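Local coordinates for uncharacterized protein (Pseudomonas aeruginosa UCBPP-PA14, PDB 3FD9) that is the transcriptional anti-activator ExsD, which probably silences type III secretion genes by disrupting the self-association and DNA binding of the activator ExsA, at residues Val107-Trp111 / Pro213-Leu219; Arg57-Leu62 / Ile100-Leu104; Glu52-Gln56 / Leu245-Asp250. All blocks are in the same frame, centred on the assembly; numbering follows the deposited sequence.

Overall arrangement
The three contacts form a chain of connections running from the N-terminal helices to the C-terminal region, a worked example of how a few shared helices knit a mostly helical protein together. Contacts 2 and 3 both use helix 52-60, and their centres are about 10 Å apart; R60 NH2 of contact 2 probably hydrogen-bonds L245 O of contact 3, at 2.8 Å. Contacts 1 and 2 use helix 96-115, with centres about 16 Å apart, and both reach the second subunit. Contacts 1 and 3, about 19 Å apart, touch where W110 CB lies 3.9 Å from L245 CD1. Along the sequence, contacts 1 and 2 both fall inside the loop closed by contact 3.

Contact 1. Residues Val107-Trp111 / Pro213-Leu219; sequences VYGWW and PEVLECL
V107, W110 and W111 of helix 96-115 meet P213, V215, L216 and L219 through van der Waals packing, with no hydrogen bond between the segments. The close packing lies at two places, W111 with P213 and V107 with L219. W111 extends toward the 213-219 segment because its CG is anti to the backbone N (chi1 179°), which points CD1 and NE1 of the indole at P213 and V215. P213 crosses this side chain at about a right angle, its CB 3.6 Å from W111 NE1 and its CG over one face, offset toward the rim. L219 and V107 reach toward each other tip to tip, L219 CD2 resting 3.6 Å from V107 CG2. L216 fills between these two places at about 4 Å, splitting its branches between two indoles: CD1 is 4.0 Å from W111 CD1, whereas CD2 meets the edge of the W110 ring near its plane, 4.0 Å from CZ3, and also touches V107 CG1.

The solvent side rests on a single methyl: V215 is exposed and offers CG1 to the indole edge, 3.7 Å from W111 CD1 and in the ring plane. P213 and W110 are partly exposed. The chain here makes a 3-10 turn, 214-216, before L216 takes the N-cap position of helix 217-223.

Aromatic rings continue the cluster beyond the two segments. W111 meets W190 edge-to-face and W110 meets W239 in the same manner, while Y108 stacks on W193 and packs on R38 of the second subunit. Helix 96-115 thus packs against helix 157-189 through Y108 and W111, and against helices 217-223 and 232-241 through V107 and W110.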
loop_
_atom_site.group_PDB
_atom_site.type_symbol
_atom_site.label_atom_id
_atom_site.label_comp_id
_atom_site.label_asym_id
_atom_site.label_seq_id
_atom_site.Cartn_x
_atom_site.Cartn_y
_atom_site.Cartn_z
ATOM N N VAL A 107 22.761 0.599 12.410
ATOM C CA VAL A 107 24.029 0.988 13.007
ATOM C C VAL A 107 24.248 2.488 12.927
ATOM O O VAL A 107 24.746 3.102 13.872
ATOM C CB VAL A 107 25.203 0.267 12.334
ATOM C CG1 VAL A 107 26.513 0.969 12.643
ATOM C CG2 VAL A 107 25.236 -1.195 12.779
ATOM N N TYR A 108 23.881 3.083 11.801
ATOM C CA TYR A 108 24.101 4.514 11.622
ATOM C C TYR A 108 23.170 5.325 12.499
ATOM O O TYR A 108 23.544 6.368 13.006
ATOM C CB TYR A 108 23.925 4.931 10.162
ATOM C CG TYR A 108 24.280 6.378 9.934
ATOM C CD1 TYR A 108 25.543 6.742 9.467
ATOM C CD2 TYR A 108 23.368 7.386 10.214
ATOM C CE1 TYR A 108 25.879 8.072 9.265
ATOM C CE2 TYR A 108 23.694 8.713 10.021
ATOM C CZ TYR A 108 24.950 9.050 9.546
ATOM O OH TYR A 108 25.268 10.370 9.345
ATOM N N GLY A 109 21.947 4.844 12.670
ATOM C CA GLY A 109 21.014 5.499 13.568
ATOM C C GLY A 109 21.542 5.460 14.985
ATOM O O GLY A 109 21.444 6.430 15.730
ATOM N N TRP A 110 22.108 4.322 15.355
ATOM C CA TRP A 110 22.720 4.166 16.663
ATOM C C TRP A 110 23.937 5.086 16.805
ATOM O O TRP A 110 24.007 5.882 17.733
ATOM C CB TRP A 110 23.104 2.707 16.900
ATOM C CG TRP A 110 23.750 2.482 18.208
ATOM C CD1 TRP A 110 23.133 2.182 19.389
ATOM C CD2 TRP A 110 25.150 2.548 18.492
ATOM N NE1 TRP A 110 24.067 2.055 20.390
ATOM C CE2 TRP A 110 25.314 2.276 19.862
ATOM C CE3 TRP A 110 26.283 2.808 17.719
ATOM C CZ2 TRP A 110 26.559 2.256 20.472
ATOM C CZ3 TRP A 110 27.522 2.789 18.327
ATOM C CH2 TRP A 110 27.650 2.519 19.691
ATOM N N TRP A 111 24.887 4.985 15.883
ATOM C CA TRP A 111 26.038 5.875 15.890
ATOM C C TRP A 111 25.584 7.313 16.078
ATOM O O TRP A 111 25.988 7.993 17.013
ATOM C CB TRP A 111 26.820 5.751 14.587
ATOM C CG TRP A 111 28.008 6.653 14.506
ATOM C CD1 TRP A 111 29.156 6.555 15.232
ATOM C CD2 TRP A 111 28.175 7.787 13.646
ATOM N NE1 TRP A 111 30.030 7.556 14.881
ATOM C CE2 TRP A 111 29.451 8.325 13.910
ATOM C CE3 TRP A 111 27.372 8.398 12.679
ATOM C CZ2 TRP A 111 29.939 9.445 13.244
ATOM C CZ3 TRP A 111 27.857 9.505 12.017
ATOM C CH2 TRP A 111 29.129 10.019 12.302
ATOM N N PRO A 213 34.401 5.621 11.664
ATOM C CA PRO A 213 34.602 6.134 13.027
ATOM C C PRO A 213 35.216 5.078 13.936
ATOM O O PRO A 213 34.917 3.904 13.766
ATOM C CB PRO A 213 33.181 6.459 13.485
ATOM C CG PRO A 213 32.458 6.776 12.228
ATOM C CD PRO A 213 33.030 5.856 11.188
ATOM N N GLU A 214 36.054 5.483 14.885
ATOM C CA GLU A 214 36.809 4.518 15.677
ATOM C C GLU A 214 35.883 3.681 16.549
ATOM O O GLU A 214 36.165 2.520 16.842
ATOM C CB GLU A 214 37.867 5.226 16.531
ATOM C CG GLU A 214 39.160 4.427 16.738
ATOM C CD GLU A 214 39.073 3.408 17.876
ATOM O OE1 GLU A 214 38.765 3.810 19.022
ATOM O OE2 GLU A 214 39.334 2.207 17.630
ATOM N N VAL A 215 34.766 4.275 16.946
ATOM C CA VAL A 215 33.814 3.622 17.836
ATOM C C VAL A 215 33.040 2.492 17.150
ATOM O O VAL A 215 32.242 1.800 17.775
ATOM C CB VAL A 215 32.811 4.643 18.392
ATOM C CG1 VAL A 215 31.797 5.029 17.317
ATOM C CG2 VAL A 215 32.109 4.091 19.638
ATOM N N LEU A 216 33.274 2.305 15.858
ATOM C CA LEU A 216 32.563 1.276 15.111
ATOM C C LEU A 216 33.528 0.200 14.642
ATOM O O LEU A 216 33.142 -0.713 13.913
ATOM C CB LEU A 216 31.821 1.886 13.910
ATOM C CG LEU A 216 30.712 2.903 14.189
ATOM C CD1 LEU A 216 30.201 3.499 12.898
ATOM C CD2 LEU A 216 29.583 2.278 14.952
ATOM N N GLU A 217 34.777 0.305 15.077
ATOM C CA GLU A 217 35.817 -0.628 14.663
ATOM C C GLU A 217 35.510 -2.096 14.959
ATOM O O GLU A 217 35.661 -2.946 14.088
ATOM C CB GLU A 217 37.159 -0.242 15.290
ATOM C CG GLU A 217 37.783 1.023 14.703
ATOM C CD GLU A 217 38.105 0.894 13.217
ATOM O OE1 GLU A 217 37.980 -0.227 12.671
ATOM O OE2 GLU A 217 38.484 1.915 12.596
ATOM N N CYS A 218 35.089 -2.404 16.181
ATOM C CA CYS A 218 34.858 -3.801 16.541
ATOM C C CYS A 218 33.651 -4.400 15.819
ATOM O O CYS A 218 33.507 -5.615 15.745
ATOM C CB CYS A 218 34.784 -3.999 18.064
ATOM S SG CYS A 218 34.336 -2.530 18.999
ATOM N N LEU A 219 32.790 -3.545 15.283
ATOM C CA LEU A 219 31.768 -4.003 14.345
ATOM C C LEU A 219 32.349 -4.188 12.944
ATOM O O LEU A 219 32.066 -5.180 12.271
ATOM C CB LEU A 219 30.615 -3.014 14.257
ATOM C CG LEU A 219 29.711 -3.304 13.056
ATOM C CD1 LEU A 219 29.040 -4.659 13.242
ATOM C CD2 LEU A 219 28.679 -2.201 12.829
#

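Contact 2. Residues Arg57-Leu62 / Ile100-Leu104; sequences RLARGL and IDWVL
L62 lays its CD1 methyl on one face of the W102 six-membered ring just where helix 52-60 ends in a Schellman motif. G61, with its positive phi of 75°, turns the chain; its N bonds back to L58 O, and L62 N returns to R57 O at 2.9 Å. The exit so formed delivers L62 to helix 96-115, which has a wider pi-type turn at 100-104.

The apolar part is a CH-pi contact, L62 CD1 standing 3.6 Å from the centroid of the W102 six-membered ring and 18° off its normal. The other branch, CD2, lies 3.9 Å from D101 CB.

Two arginines approach the same indole, near CD1 and CZ2. R60, extended from CG to NE, sets its guanidinium perpendicular to the ring and turns its edge toward it, NH1 lying 3.7 Å from W102 CD1. R57 NH1 instead meets the indole edge, in the ring plane and 3.9 Å from CZ2, while forming a salt bridge with D89.

Water carries the polar traffic between the segments. One molecule donates to both R60 O and D101 OD1, and a second accepts from R60 NH1 and donates to W102 O; R60 NH2 hydrogen-bonds L245 O. D101 OD2 forms a salt bridge with R31 of the second subunit and is also hydrogen-bonded by Q97 NE2; that arginine also packs on L62 and W102.

The bend of R57 at chi3 (70°) lets it grip the L62 carbonyl side-on: NE lies 2.8 Å and NH2 3.1 Å from L62 O, both nitrogens approaching from one face of the carbonyl plane.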
loop_
_atom_site.group_PDB
_atom_site.type_symbol
_atom_site.label_atom_id
_atom_site.label_comp_id
_atom_site.label_asym_id
_atom_site.label_seq_id
_atom_site.Cartn_x
_atom_site.Cartn_y
_atom_site.Cartn_z
ATOM N N ARG A 57 10.813 -4.722 12.426
ATOM C CA ARG A 57 10.479 -4.810 11.012
ATOM C C ARG A 57 9.629 -3.627 10.576
ATOM O O ARG A 57 9.848 -3.075 9.498
ATOM C CB ARG A 57 9.807 -6.138 10.681
ATOM C CG ARG A 57 10.756 -7.309 10.837
ATOM C CD ARG A 57 10.229 -8.564 10.194
ATOM N NE ARG A 57 10.239 -8.454 8.737
ATOM C CZ ARG A 57 10.998 -9.186 7.926
ATOM N NH1 ARG A 57 11.825 -10.100 8.424
ATOM N NH2 ARG A 57 10.923 -9.006 6.615
ATOM N N LEU A 58 8.677 -3.219 11.409
ATOM C CA LEU A 58 7.857 -2.052 11.089
ATOM C C LEU A 58 8.721 -0.804 10.873
ATOM O O LEU A 58 8.668 -0.166 9.813
ATOM C CB LEU A 58 6.816 -1.795 12.181
ATOM C CG LEU A 58 5.969 -0.522 12.042
ATOM C CD1 LEU A 58 5.259 -0.466 10.715
ATOM C CD2 LEU A 58 4.954 -0.415 13.183
ATOM N N ALA A 59 9.525 -0.473 11.877
ATOM C CA ALA A 59 10.398 0.694 11.817
ATOM C C ALA A 59 11.319 0.678 10.589
ATOM O O ALA A 59 11.671 1.726 10.046
ATOM C CB ALA A 59 11.217 0.793 13.086
ATOM N N ARG A 60 11.700 -0.513 10.148
ATOM C CA ARG A 60 12.667 -0.639 9.072
ATOM C C ARG A 60 11.985 -0.782 7.716
ATOM O O ARG A 60 12.645 -0.728 6.677
ATOM C CB ARG A 60 13.616 -1.810 9.348
ATOM C CG ARG A 60 14.411 -1.616 10.644
ATOM C CD ARG A 60 15.324 -2.790 10.961
ATOM N NE ARG A 60 16.154 -2.516 12.135
ATOM C CZ ARG A 60 17.048 -3.369 12.633
ATOM N NH1 ARG A 60 17.224 -4.550 12.061
ATOM N NH2 ARG A 60 17.767 -3.046 13.694
ATOM N N GLY A 61 10.665 -0.952 7.729
ATOM C CA GLY A 61 9.910 -1.136 6.504
ATOM C C GLY A 61 10.074 -2.515 5.891
ATOM O O GLY A 61 9.916 -2.684 4.679
ATOM N N LEU A 62 10.370 -3.509 6.723
ATOM C CA LEU A 62 10.671 -4.848 6.226
ATOM C C LEU A 62 9.451 -5.780 6.149
ATOM O O LEU A 62 9.171 -6.545 7.068
ATOM C CB LEU A 62 11.795 -5.482 7.047
ATOM C CG LEU A 62 13.122 -4.712 7.013
ATOM C CD1 LEU A 62 14.153 -5.349 7.920
ATOM C CD2 LEU A 62 13.654 -4.628 5.596
ATOM N N ILE A 100 22.218 -3.481 4.132
ATOM C CA ILE A 100 21.819 -2.105 4.385
ATOM C C ILE A 100 20.716 -2.010 5.420
ATOM O O ILE A 100 20.753 -1.161 6.303
ATOM C CB ILE A 100 21.315 -1.428 3.099
ATOM C CG1 ILE A 100 22.466 -1.209 2.114
ATOM C CG2 ILE A 100 20.647 -0.113 3.424
ATOM C CD1 ILE A 100 21.997 -0.872 0.704
ATOM N N ASP A 101 19.718 -2.872 5.301
ATOM C CA ASP A 101 18.519 -2.735 6.107
ATOM C C ASP A 101 18.695 -3.324 7.486
ATOM O O ASP A 101 17.992 -2.944 8.421
ATOM C CB ASP A 101 17.348 -3.418 5.420
ATOM C CG ASP A 101 16.872 -2.662 4.210
ATOM O OD1 ASP A 101 16.814 -1.410 4.276
ATOM O OD2 ASP A 101 16.553 -3.320 3.195
ATOM N N TRP A 102 19.626 -4.263 7.601
ATOM C CA TRP A 102 19.827 -4.979 8.844
ATOM C C TRP A 102 21.054 -4.500 9.601
ATOM O O TRP A 102 21.168 -4.714 10.797
ATOM C CB TRP A 102 19.888 -6.490 8.597
ATOM C CG TRP A 102 18.554 -7.164 8.805
ATOM C CD1 TRP A 102 17.995 -7.532 10.002
ATOM C CD2 TRP A 102 17.608 -7.538 7.796
ATOM N NE1 TRP A 102 16.763 -8.106 9.794
ATOM C CE2 TRP A 102 16.503 -8.121 8.452
ATOM C CE3 TRP A 102 17.588 -7.437 6.404
ATOM C CZ2 TRP A 102 15.397 -8.600 7.764
ATOM C CZ3 TRP A 102 16.483 -7.913 5.722
ATOM C CH2 TRP A 102 15.404 -8.489 6.402
ATOM N N VAL A 103 21.972 -3.842 8.915
ATOM C CA VAL A 103 23.187 -3.396 9.569
ATOM C C VAL A 103 23.401 -1.898 9.387
ATOM O O VAL A 103 23.197 -1.123 10.312
ATOM C CB VAL A 103 24.424 -4.161 9.055
ATOM C CG1 VAL A 103 25.665 -3.727 9.805
ATOM C CG2 VAL A 103 24.225 -5.642 9.213
ATOM N N LEU A 104 23.801 -1.492 8.190
ATOM C CA LEU A 104 24.255 -0.127 7.973
ATOM C C LEU A 104 23.291 0.937 8.483
ATOM O O LEU A 104 23.701 1.856 9.192
ATOM C CB LEU A 104 24.582 0.106 6.505
ATOM C CG LEU A 104 25.615 -0.843 5.887
ATOM C CD1 LEU A 104 25.935 -0.389 4.466
ATOM C CD2 LEU A 104 26.872 -0.916 6.726
HETATM O O HOH W 1 15.494 0.030 6.293
HETATM O O HOH W 2 19.472 -5.811 12.662
#

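Contact 3. Residues Glu52-Gln56 / Leu245-Asp250; sequences EWLQQ and LCQAQD
Q56 sends its amide across to Q247 and D250, making two of the hydrogen bonds that join helix 52-60 to the loop ahead of strand 251-253. The shorter one runs from Q247 NE2 to Q56 OE1, 2.8 Å, with an N-H...O angle of 139°. The donor stands well above the Q56 carbonyl plane, and the two amide planes are turned 72° apart. Q56 NE2 then reaches D250 OD2 at 3.3 Å, meeting the syn lone pair of the carboxylate. The glutamine attains both partners because its CG is anti to the backbone N (chi1 174°) and its chain stays extended beyond CG.

D250 OD2 has a second donor, the Q247 backbone N at 2.9 Å, which arrives from above the carboxylate plane. This bond spans a type I beta turn from Q247 to D250, itself closed by D250 N to Q247 O. The other carboxylate oxygen, OD1, accepts from D89 N. D250 is thus linked to Q56 through OD2 and to D89 through OD1, and the D89 side chain in turn holds W53 NE1.

Round this polar centre the packing is lighter. Q247 bends at chi2 and lies against the helix, its OE1 3.6 Å from E52 CB and its CG 4.1 Å from W53 CD1, at the edge of the indole. Q56 OE1 also rests 3.6 Å from C246 CA.

The partners give the Q56 amide a definite sense: its oxygen faces an N-H donor and its nitrogen a carboxylate. Three donors shared between the two oxygens of D250 would probably favour its ionised form, so the turn and the helix are joined by a neutral amide–amide bond and by a carboxylate that is probably charged.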
loop_
_atom_site.group_PDB
_atom_site.type_symbol
_atom_site.label_atom_id
_atom_site.label_comp_id
_atom_site.label_asym_id
_atom_site.label_seq_id
_atom_site.Cartn_x
_atom_site.Cartn_y
_atom_site.Cartn_z
ATOM N N GLU A 52 8.855 -6.965 20.040
ATOM C CA GLU A 52 10.028 -6.229 19.565
ATOM C C GLU A 52 10.405 -6.541 18.127
ATOM O O GLU A 52 10.733 -5.640 17.363
ATOM C CB GLU A 52 11.229 -6.496 20.472
ATOM C CG GLU A 52 11.221 -5.694 21.758
ATOM C CD GLU A 52 11.576 -4.236 21.525
ATOM O OE1 GLU A 52 11.480 -3.770 20.362
ATOM O OE2 GLU A 52 11.954 -3.558 22.508
ATOM N N TRP A 53 10.376 -7.826 17.777
ATOM C CA TRP A 53 10.729 -8.295 16.435
ATOM C C TRP A 53 9.879 -7.609 15.390
ATOM O O TRP A 53 10.396 -6.984 14.477
ATOM C CB TRP A 53 10.554 -9.810 16.331
ATOM C CG TRP A 53 10.786 -10.367 14.962
ATOM C CD1 TRP A 53 11.990 -10.545 14.344
ATOM C CD2 TRP A 53 9.793 -10.847 14.043
ATOM N NE1 TRP A 53 11.809 -11.093 13.096
ATOM C CE2 TRP A 53 10.468 -11.286 12.885
ATOM C CE3 TRP A 53 8.394 -10.933 14.081
ATOM C CZ2 TRP A 53 9.803 -11.806 11.780
ATOM C CZ3 TRP A 53 7.730 -11.452 12.983
ATOM C CH2 TRP A 53 8.438 -11.882 11.843
ATOM N N LEU A 54 8.567 -7.716 15.533
ATOM C CA LEU A 54 7.672 -7.135 14.547
ATOM C C LEU A 54 7.781 -5.611 14.557
ATOM O O LEU A 54 7.602 -4.963 13.532
ATOM C CB LEU A 54 6.232 -7.595 14.782
ATOM C CG LEU A 54 5.240 -7.248 13.668
ATOM C CD1 LEU A 54 5.768 -7.683 12.303
ATOM C CD2 LEU A 54 3.874 -7.865 13.931
ATOM N N GLN A 55 8.083 -5.040 15.717
ATOM C CA GLN A 55 8.254 -3.595 15.831
ATOM C C GLN A 55 9.493 -3.123 15.068
ATOM O O GLN A 55 9.511 -2.035 14.496
ATOM C CB GLN A 55 8.371 -3.188 17.300
ATOM C CG GLN A 55 7.099 -3.362 18.105
ATOM C CD GLN A 55 6.065 -2.318 17.775
ATOM O OE1 GLN A 55 6.370 -1.292 17.157
ATOM N NE2 GLN A 55 4.825 -2.569 18.184
ATOM N N GLN A 56 10.528 -3.953 15.088
ATOM C CA GLN A 56 11.775 -3.685 14.394
ATOM C C GLN A 56 11.529 -3.705 12.894
ATOM O O GLN A 56 11.965 -2.810 12.169
ATOM C CB GLN A 56 12.809 -4.744 14.789
ATOM C CG GLN A 56 14.149 -4.703 14.053
ATOM C CD GLN A 56 15.199 -5.612 14.706
ATOM O OE1 GLN A 56 15.678 -5.338 15.813
ATOM N NE2 GLN A 56 15.556 -6.697 14.021
ATOM N N LEU A 245 20.240 -3.674 18.433
ATOM C CA LEU A 245 20.061 -3.431 17.002
ATOM C C LEU A 245 19.665 -4.705 16.278
ATOM O O LEU A 245 19.514 -4.715 15.059
ATOM C CB LEU A 245 21.309 -2.821 16.368
ATOM C CG LEU A 245 21.813 -1.546 17.039
ATOM C CD1 LEU A 245 23.132 -1.116 16.409
ATOM C CD2 LEU A 245 20.786 -0.423 16.981
ATOM N N CYS A 246 19.501 -5.787 17.024
ATOM C CA CYS A 246 18.868 -6.975 16.469
ATOM C C CYS A 246 18.282 -7.837 17.578
ATOM O O CYS A 246 18.373 -7.496 18.765
ATOM C CB CYS A 246 19.830 -7.765 15.584
ATOM S SG CYS A 246 21.081 -8.683 16.475
ATOM N N GLN A 247 17.665 -8.945 17.186
ATOM C CA GLN A 247 16.947 -9.788 18.132
ATOM C C GLN A 247 17.847 -10.916 18.577
ATOM O O GLN A 247 18.837 -11.219 17.917
ATOM C CB GLN A 247 15.667 -10.342 17.504
ATOM C CG GLN A 247 14.704 -9.261 17.073
ATOM C CD GLN A 247 14.486 -8.222 18.155
ATOM O OE1 GLN A 247 13.897 -8.509 19.191
ATOM N NE2 GLN A 247 14.958 -7.006 17.916
ATOM N N ALA A 248 17.514 -11.522 19.707
ATOM C CA ALA A 248 18.304 -12.624 20.212
ATOM C C ALA A 248 18.432 -13.684 19.138
ATOM O O ALA A 248 19.520 -14.213 18.918
ATOM C CB ALA A 248 17.679 -13.202 21.465
ATOM N N GLN A 249 17.324 -13.970 18.457
ATOM C CA GLN A 249 17.263 -15.081 17.511
ATOM C C GLN A 249 17.539 -14.722 16.057
ATOM O O GLN A 249 17.474 -15.588 15.186
ATOM C CB GLN A 249 15.915 -15.785 17.614
ATOM C CG GLN A 249 15.679 -16.422 18.966
ATOM C CD GLN A 249 16.834 -17.296 19.396
ATOM O OE1 GLN A 249 17.385 -18.053 18.596
ATOM N NE2 GLN A 249 17.210 -17.200 20.668
ATOM N N ASP A 250 17.829 -13.453 15.787
ATOM C CA ASP A 250 18.259 -13.042 14.454
ATOM C C ASP A 250 19.585 -13.720 14.153
ATOM O O ASP A 250 20.527 -13.590 14.922
ATOM C CB ASP A 250 18.443 -11.528 14.400
ATOM C CG ASP A 250 17.152 -10.781 14.105
ATOM O OD1 ASP A 250 16.239 -11.374 13.489
ATOM O OD2 ASP A 250 17.053 -9.588 14.473
#